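3-carboxy-cis,cis-muconate cycloisomerase (Acinetobacter calcoaceticus, PDB 1Q5N) is a mostly helical enzyme of the lyase family, related in sequence to adenylosuccinate lyase, and assembles as four copies of a long chain. Local coordinates at residues V27-M30 with V31-E34; I83-V86 with K87-A91; L114-A117 with C118-C122. One frame throughout, in Å; residues are numbered along the deposited sequence.

Interaction 1: residues V27-M30 with V31-E34; sequences VSYM and VEAE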
# COMPACT_ATOMS: atom_id res chain seq x y z
N VAL A 27 3.06 -2.65 -29.24
CA VAL A 27 3.88 -2.30 -30.41
C VAL A 27 2.98 -1.78 -31.56
O VAL A 27 3.38 -0.90 -32.31
CB VAL A 27 4.73 -3.50 -30.89
CG1 VAL A 27 5.47 -3.09 -32.18
CG2 VAL A 27 5.74 -3.92 -29.78
N SER A 28 1.76 -2.30 -31.67
CA SER A 28 0.83 -1.83 -32.68
C SER A 28 0.52 -0.38 -32.47
O SER A 28 0.51 0.41 -33.42
CB SER A 28 -0.49 -2.58 -32.57
OG SER A 28 -0.67 -3.32 -33.74
N TYR A 29 0.24 -0.02 -31.22
CA TYR A 29 -0.10 1.36 -30.89
C TYR A 29 1.11 2.27 -31.09
O TYR A 29 0.96 3.44 -31.45
CB TYR A 29 -0.61 1.47 -29.44
CG TYR A 29 -1.99 0.90 -29.22
CD1 TYR A 29 -3.12 1.57 -29.72
CD2 TYR A 29 -2.19 -0.24 -28.43
CE1 TYR A 29 -4.41 1.13 -29.43
CE2 TYR A 29 -3.51 -0.70 -28.13
CZ TYR A 29 -4.61 0.01 -28.64
OH TYR A 29 -5.91 -0.39 -28.40
N MET A 30 2.31 1.74 -30.86
CA MET A 30 3.51 2.56 -31.06
C MET A 30 3.67 2.87 -32.55
O MET A 30 4.04 4.00 -32.94
CB MET A 30 4.77 1.86 -30.53
CG MET A 30 4.80 1.82 -28.98
SD MET A 30 6.14 0.78 -28.33
CE MET A 30 7.39 1.95 -28.45
N VAL A 31 3.38 1.85 -33.37
CA VAL A 31 3.44 2.02 -34.82
C VAL A 31 2.42 3.12 -35.18
O VAL A 31 2.74 4.08 -35.89
CB VAL A 31 3.08 0.72 -35.55
CG1 VAL A 31 2.79 1.00 -37.05
CG2 VAL A 31 4.24 -0.30 -35.39
N GLU A 32 1.22 3.01 -34.63
CA GLU A 32 0.20 3.99 -34.92
C GLU A 32 0.66 5.41 -34.57
O GLU A 32 0.39 6.37 -35.32
CB GLU A 32 -1.05 3.62 -34.15
CG GLU A 32 -2.28 4.47 -34.45
CD GLU A 32 -3.53 3.91 -33.73
OE1 GLU A 32 -3.59 2.67 -33.47
OE2 GLU A 32 -4.47 4.70 -33.44
N ALA A 33 1.33 5.54 -33.42
CA ALA A 33 1.85 6.84 -33.00
C ALA A 33 2.93 7.41 -33.99
O ALA A 33 2.98 8.63 -34.23
CB ALA A 33 2.47 6.73 -31.60
N GLU A 34 3.79 6.53 -34.50
CA GLU A 34 4.84 6.93 -35.44
C GLU A 34 4.23 7.41 -36.77
O GLU A 34 4.63 8.45 -37.31
CB GLU A 34 5.81 5.77 -35.67
CG GLU A 34 6.69 5.44 -34.47
CD GLU A 34 7.74 6.51 -34.18
OE1 GLU A 34 7.79 7.55 -34.86
OE2 GLU A 34 8.54 6.30 -33.26
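Val27 and Val31 meet one turn apart on the apolar side of the helix, with CG1 of Val27 4.4 Å from CG2 of Val31. That same CG2 lies 3.3 Å from Val27 O, over the turn before. The polar side chains of the pair Tyr29 and Glu32 make a different contact. They run alongside each other in the same direction, Glu32 having its CG anti to the backbone N (chi1 -174°), and OE1 of Glu32 comes within 3.9 Å of CD1 of Tyr29. The carboxylate and the ring are turned 35° apart, and the approach is oblique. At the far end Glu34 has its CG beside the backbone N (chi1 -70°), which lays CG 3.4 Å from Met30 O. Beneath all this runs regular alpha-helical bonding: Val31 N to Val27 O at 2.9 Å, followed by equivalent bonds from Glu32, Ala33 and Glu34 to Ser28, Tyr29 and Met30. Outside the turn, Tyr29 OH is hydrogen-bonded to Asp124 and Glu34 OE2 to His105. Helix 23-43 packs here on helix 82-94 through Val27, Met30 and Val31, and on helix 110-146 through Tyr29, Met30 and Glu34, while Val27 also packs on Phe68 of helix 68-78 and on Leu7 of a second subunit.

Interaction 2: residues I83-V86 with K87-A91; sequences IPFV and KQLTA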
# COMPACT_ATOMS: atom_id res chain seq x y z
N ILE A 83 13.32 2.58 -27.89
CA ILE A 83 14.61 2.67 -28.57
C ILE A 83 14.87 1.54 -29.59
O ILE A 83 15.13 1.81 -30.75
CB ILE A 83 15.77 2.81 -27.51
CG1 ILE A 83 15.76 4.25 -26.94
CG2 ILE A 83 17.14 2.55 -28.13
CD1 ILE A 83 16.59 4.43 -25.71
N PRO A 84 14.78 0.27 -29.17
CA PRO A 84 15.02 -0.83 -30.11
C PRO A 84 13.86 -0.92 -31.10
O PRO A 84 14.01 -1.42 -32.19
CB PRO A 84 15.07 -2.05 -29.21
CG PRO A 84 15.33 -1.49 -27.83
CD PRO A 84 14.55 -0.25 -27.81
N PHE A 85 12.70 -0.44 -30.70
CA PHE A 85 11.57 -0.50 -31.60
C PHE A 85 11.81 0.47 -32.77
O PHE A 85 11.55 0.12 -33.92
CB PHE A 85 10.30 -0.13 -30.84
CG PHE A 85 9.22 0.41 -31.70
CD1 PHE A 85 8.37 -0.43 -32.41
CD2 PHE A 85 9.03 1.78 -31.81
CE1 PHE A 85 7.35 0.09 -33.21
CE2 PHE A 85 8.01 2.32 -32.62
CZ PHE A 85 7.17 1.48 -33.30
N VAL A 86 12.30 1.68 -32.48
CA VAL A 86 12.59 2.67 -33.50
C VAL A 86 13.63 2.10 -34.46
O VAL A 86 13.43 2.22 -35.65
CB VAL A 86 13.08 4.03 -32.87
CG1 VAL A 86 13.78 4.91 -33.90
CG2 VAL A 86 11.90 4.81 -32.38
N LYS A 87 14.70 1.47 -33.97
CA LYS A 87 15.70 0.89 -34.88
C LYS A 87 15.01 -0.03 -35.87
O LYS A 87 15.15 0.12 -37.08
CB LYS A 87 16.74 0.03 -34.14
CG LYS A 87 17.44 0.73 -33.03
CD LYS A 87 18.36 1.82 -33.52
CE LYS A 87 19.83 1.37 -33.41
NZ LYS A 87 20.22 1.05 -31.98
N GLN A 88 14.26 -0.99 -35.34
CA GLN A 88 13.58 -1.93 -36.19
C GLN A 88 12.61 -1.33 -37.19
O GLN A 88 12.57 -1.76 -38.34
CB GLN A 88 12.84 -2.99 -35.35
CG GLN A 88 13.80 -4.01 -34.78
CD GLN A 88 13.09 -5.29 -34.37
OE1 GLN A 88 12.25 -5.81 -35.13
NE2 GLN A 88 13.42 -5.80 -33.19
N LEU A 89 11.82 -0.36 -36.77
CA LEU A 89 10.86 0.23 -37.67
C LEU A 89 11.59 0.98 -38.76
O LEU A 89 11.12 1.04 -39.90
CB LEU A 89 9.94 1.20 -36.96
CG LEU A 89 8.88 1.81 -37.88
CD1 LEU A 89 7.91 0.73 -38.27
CD2 LEU A 89 8.15 2.96 -37.19
N THR A 90 12.72 1.59 -38.40
CA THR A 90 13.48 2.35 -39.38
C THR A 90 14.03 1.35 -40.42
O THR A 90 13.84 1.53 -41.61
CB THR A 90 14.63 3.18 -38.71
OG1 THR A 90 14.05 4.16 -37.83
CG2 THR A 90 15.44 3.96 -39.76
N ALA A 91 14.65 0.28 -39.95
CA ALA A 91 15.18 -0.69 -40.87
C ALA A 91 14.03 -1.19 -41.76
O ALA A 91 14.21 -1.38 -42.96
CB ALA A 91 15.81 -1.84 -40.10
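Thr90 has its hydroxyl anti to the carbonyl carbon and beside the backbone N (chi1 -64°), a setting that swings OG1 back along the helix to Val86, four residues earlier. Val86 keeps CG1 anti to its own N (chi1 163°), and the two side chains lie next to each other, pointing the same way, with CG1 of Val86 4.0 Å from OG1 of Thr90. The hydroxyl gives a hydrogen bond to Val86 O at 3.0 Å, coming from above the carbonyl plane, 42° out of it. Thr90 N reaches the same oxygen at 2.9 Å, nearly along the C=O axis. One acceptor is therefore gripped twice by a single residue, and the rotation of the threonine is fixed.

On another side of the helix the ring of Phe85 meets the end of Leu89. CZ of Phe85 is 4.3 Å from CD2 of Leu89, an oblique apolar contact, under which Leu89 N bonds to Phe85 O at 2.9 Å. Lys87 is bent along its chain, its CG resting 3.4 Å from Ile83 O, whereas Gln88 stretches out beyond CG to reach Asp67 N with OE1. The carbonyl of Pro84 accepts from Gln88 N at 3.2 Å. Pro84 packs on Leu71 and Ala74 of helix 68-78, and Leu89 and Thr90 on Val104 of a loop. The arrangement is the familiar one of a threonine within an alpha helix, whose hydroxyl shares the carbonyl of the preceding turn with its own amide, here in the peripheral helix 82-94.

Interaction 3: residues L114-A117 with C118-C122; sequences LDTA and CILQC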
# COMPACT_ATOMS: atom_id res chain seq x y z
N LEU A 114 5.93 6.24 -26.09
CA LEU A 114 5.45 5.35 -25.03
C LEU A 114 4.21 5.93 -24.34
O LEU A 114 3.23 5.21 -24.18
CB LEU A 114 6.59 5.08 -24.03
CG LEU A 114 7.71 4.25 -24.70
CD1 LEU A 114 8.91 4.22 -23.83
CD2 LEU A 114 7.24 2.83 -25.00
N ASP A 115 4.24 7.21 -23.95
CA ASP A 115 3.07 7.82 -23.31
C ASP A 115 1.86 7.92 -24.27
O ASP A 115 0.69 7.75 -23.85
CB ASP A 115 3.35 9.24 -22.80
CG ASP A 115 4.15 9.26 -21.52
OD1 ASP A 115 4.44 8.18 -20.95
OD2 ASP A 115 4.50 10.38 -21.11
N THR A 116 2.13 8.18 -25.56
CA THR A 116 1.04 8.27 -26.50
C THR A 116 0.42 6.86 -26.69
O THR A 116 -0.79 6.72 -26.70
CB THR A 116 1.48 8.90 -27.89
OG1 THR A 116 1.82 10.29 -27.71
CG2 THR A 116 0.35 8.77 -28.91
N ALA A 117 1.25 5.84 -26.82
CA ALA A 117 0.69 4.49 -26.99
C ALA A 117 -0.09 4.13 -25.69
O ALA A 117 -1.16 3.49 -25.73
CB ALA A 117 1.78 3.46 -27.26
N CYS A 118 0.43 4.54 -24.53
CA CYS A 118 -0.28 4.27 -23.28
C CYS A 118 -1.68 4.93 -23.31
O CYS A 118 -2.67 4.27 -22.97
CB CYS A 118 0.52 4.80 -22.08
SG CYS A 118 -0.31 4.54 -20.48
N ILE A 119 -1.76 6.21 -23.68
CA ILE A 119 -3.06 6.88 -23.76
C ILE A 119 -4.00 6.24 -24.83
O ILE A 119 -5.23 6.19 -24.65
CB ILE A 119 -2.89 8.37 -24.05
CG1 ILE A 119 -2.25 9.03 -22.81
CG2 ILE A 119 -4.23 8.99 -24.40
CD1 ILE A 119 -3.03 8.82 -21.52
N LEU A 120 -3.41 5.75 -25.93
CA LEU A 120 -4.24 5.09 -26.93
C LEU A 120 -4.81 3.81 -26.32
O LEU A 120 -5.99 3.50 -26.52
CB LEU A 120 -3.46 4.77 -28.21
CG LEU A 120 -3.04 6.01 -29.05
CD1 LEU A 120 -2.22 5.58 -30.25
CD2 LEU A 120 -4.27 6.78 -29.48
N GLN A 121 -3.98 3.07 -25.57
CA GLN A 121 -4.45 1.87 -24.92
C GLN A 121 -5.56 2.23 -23.90
O GLN A 121 -6.60 1.59 -23.87
CB GLN A 121 -3.30 1.16 -24.20
CG GLN A 121 -2.32 0.42 -25.10
CD GLN A 121 -1.14 -0.13 -24.30
OE1 GLN A 121 -0.50 0.61 -23.57
NE2 GLN A 121 -0.85 -1.44 -24.43
N CYS A 122 -5.33 3.26 -23.09
CA CYS A 122 -6.31 3.68 -22.10
C CYS A 122 -7.62 4.08 -22.77
O CYS A 122 -8.71 3.86 -22.22
CB CYS A 122 -5.77 4.87 -21.29
SG CYS A 122 -4.42 4.46 -20.12
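Ile119 N bonds to Asp115 O at 2.9 Å with an N-H...O angle of 165°, the straightest of four such bonds that join the two turns. The first carbons of the Ile119 side chain lie over the same carbonyl: CG1 stands beside the backbone N (chi1 -68°), bringing it to 3.4 Å from Asp115 O. Leu120 does much the same one residue on, its CG 3.3 Å from Thr116 O, while its CD1 extends to 4.3 Å from CG2 of Thr116. These turns belong to the long helix 110-146, part of the bundle of long helices that marks this lyase superfamily, and Cys118 and Cys122 face helix 323-351 through Leu331. Asp115 turns its carboxylate out of the contact, where OD2 is held by a salt bridge from Arg234 and by hydrogen bonds from Gln195 and Gln111. Thr116 OG1 likewise finds its partners outside, Asp112 O among them. Gln121 lays its CG 3.3 Å from Ala117 O, the carbonyl that also accepts from Gln121 N at 2.9 Å. Beyond CG the chain runs extended, and its buried amide is tied by NE2 to Ile20 O.

How the interactions relate
Three separate helices are sampled in chain order, and interaction 1 is the one that touches both of the others. Toward interaction 2, about 12 Å away between centres, the ring of Phe85 lies against the helical segment 27-34, with CZ of Phe85 3.7 Å from CB of Met30 and CE1 of Phe85 3.8 Å from CG1 of Val27. Toward interaction 3, about 9 Å away between centres, CD2 of Tyr29 packs 3.4 Å from CG of Gln121, and CE of Met30 3.6 Å from CD2 of Leu114. Met30 thereby reaches both neighbours. Interactions 2 and 3 do not touch: their centres are about 18 Å apart and their nearest atoms about 6 Å.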